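Local coordinates for SusD family protein (Bacteroides uniformis, PDB 7KV1), which probably binds beta-glucan at the bacterial cell surface, as a SusD-like glycan-binding protein of the gut microbiota, at residues 510-514 with 515-519. Numbering follows the deposited sequence.
Sequences IPIAQ and GELDS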
loop_
_atom_site.group_PDB
_atom_site.type_symbol
_atom_site.label_atom_id
_atom_site.label_comp_id
_atom_site.label_asym_id
_atom_site.label_seq_id
_atom_site.Cartn_x
_atom_site.Cartn_y
_atom_site.Cartn_z
ATOM N N ILE A 510 7.694 -12.100 7.276
ATOM C CA ILE A 510 8.244 -11.575 8.557
ATOM C C ILE A 510 7.772 -12.475 9.703
ATOM O O ILE A 510 6.802 -13.221 9.592
ATOM C CB ILE A 510 7.868 -10.092 8.738
ATOM C CG1 ILE A 510 6.374 -9.934 9.002
ATOM C CG2 ILE A 510 8.340 -9.301 7.528
ATOM C CD1 ILE A 510 5.941 -8.539 9.290
ATOM N N PRO A 511 8.445 -12.417 10.866
ATOM C CA PRO A 511 8.011 -13.192 12.036
ATOM C C PRO A 511 6.556 -12.919 12.471
ATOM O O PRO A 511 6.107 -11.784 12.485
ATOM C CB PRO A 511 9.004 -12.743 13.126
ATOM C CG PRO A 511 10.216 -12.297 12.340
ATOM C CD PRO A 511 9.631 -11.604 11.125
ATOM N N ILE A 512 5.869 -13.981 12.887
ATOM C CA ILE A 512 4.580 -13.909 13.626
ATOM C C ILE A 512 4.923 -13.508 15.069
ATOM O O ILE A 512 5.960 -14.002 15.602
ATOM C CB ILE A 512 3.852 -15.253 13.514
ATOM C CG1 ILE A 512 3.561 -15.602 12.040
ATOM C CG2 ILE A 512 2.587 -15.264 14.335
ATOM C CD1 ILE A 512 3.077 -17.032 11.839
ATOM N N ALA A 513 4.106 -12.647 15.674
ATOM C CA ALA A 513 4.340 -12.107 17.030
ATOM C C ALA A 513 4.213 -13.238 18.057
ATOM O O ALA A 513 3.320 -14.092 17.934
ATOM C CB ALA A 513 3.419 -10.961 17.331
ATOM N N GLN A 514 5.101 -13.248 19.049
ATOM C CA GLN A 514 5.169 -14.335 20.062
ATOM C C GLN A 514 3.788 -14.527 20.710
ATOM O O GLN A 514 3.412 -15.675 20.931
ATOM C CB GLN A 514 6.254 -14.034 21.095
ATOM C CG GLN A 514 6.615 -15.260 21.925
ATOM C CD GLN A 514 7.439 -14.892 23.133
ATOM O OE1 GLN A 514 6.900 -14.642 24.210
ATOM N NE2 GLN A 514 8.746 -14.815 22.950
ATOM N N GLY A 515 3.046 -13.453 20.956
ATOM C CA GLY A 515 1.676 -13.472 21.510
ATOM C C GLY A 515 0.729 -14.380 20.735
ATOM O O GLY A 515 -0.086 -15.094 21.377
ATOM N N GLU A 516 0.810 -14.381 19.398
ATOM C CA GLU A 516 -0.054 -15.232 18.537
ATOM C C GLU A 516 0.328 -16.698 18.728
ATOM O O GLU A 516 -0.578 -17.531 18.837
ATOM C CB GLU A 516 0.086 -14.800 17.081
ATOM C CG GLU A 516 -0.238 -13.348 16.898
ATOM C CD GLU A 516 -1.665 -13.018 17.283
ATOM O OE1 GLU A 516 -2.507 -13.953 17.299
ATOM O OE2 GLU A 516 -1.944 -11.837 17.498
ATOM N N LEU A 517 1.630 -16.987 18.785
ATOM C CA LEU A 517 2.151 -18.353 19.017
ATOM C C LEU A 517 1.666 -18.833 20.390
ATOM O O LEU A 517 1.273 -20.005 20.485
ATOM C CB LEU A 517 3.679 -18.366 18.934
ATOM C CG LEU A 517 4.309 -17.820 17.650
ATOM C CD1 LEU A 517 5.816 -17.996 17.725
ATOM C CD2 LEU A 517 3.770 -18.516 16.405
ATOM N N ASP A 518 1.712 -17.966 21.400
ATOM C CA ASP A 518 1.284 -18.267 22.795
ATOM C C ASP A 518 -0.232 -18.526 22.826
ATOM O O ASP A 518 -0.613 -19.465 23.525
ATOM C CB ASP A 518 1.718 -17.176 23.786
ATOM C CG ASP A 518 3.223 -17.053 24.052
ATOM O OD1 ASP A 518 3.994 -18.023 23.830
ATOM O OD2 ASP A 518 3.634 -15.960 24.476
ATOM N N SER A 519 -1.063 -17.788 22.081
ATOM C CA SER A 519 -2.538 -18.030 21.975
ATOM C C SER A 519 -2.867 -19.331 21.242
ATOM O O SER A 519 -3.971 -19.857 21.478
ATOM C CB SER A 519 -3.261 -16.942 21.240
ATOM O OG SER A 519 -3.231 -15.757 21.986
#
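Ala513 and Glu516 meet where an extended loop winds into the short helix 514-519, a compact example of how a chain enters a helix. Ala513, at the N-cap position, offers its carbonyl O to Glu516 N at 2.9 Å, the donor standing 48° above the carbonyl plane; Leu517 N adds a weak bond to the same oxygen. One residue on, Asp518 N bonds to Gln514 O at 2.9 Å, nearly in line with the C=O. Among the side chains, Ile512 supplies the apolar contact from the loop. With CG2 anti to the backbone N, this methyl lies 3.7 Å from Glu516 CB and 4.0 Å from Leu517 CD2, and the isoleucine side chain crosses each of the other two at about a right angle. Ile512 and Glu516 also rest on Trp113, which joins the turn to helix 110-129 of the helical SusD-family fold. On the outer side, the CG of Gln514 comes within 4.0 Å of Asp518 OD2. Cutting Gln514 back to an alanine is likely to lose the side chain's contact with Asn106 and leave the Asp518 carboxylate more open to solvent. Across this turn, main-chain carbonyls and the buried isoleucine make the contact; the N-cap alanine has no polar side chain with which to cap the helix.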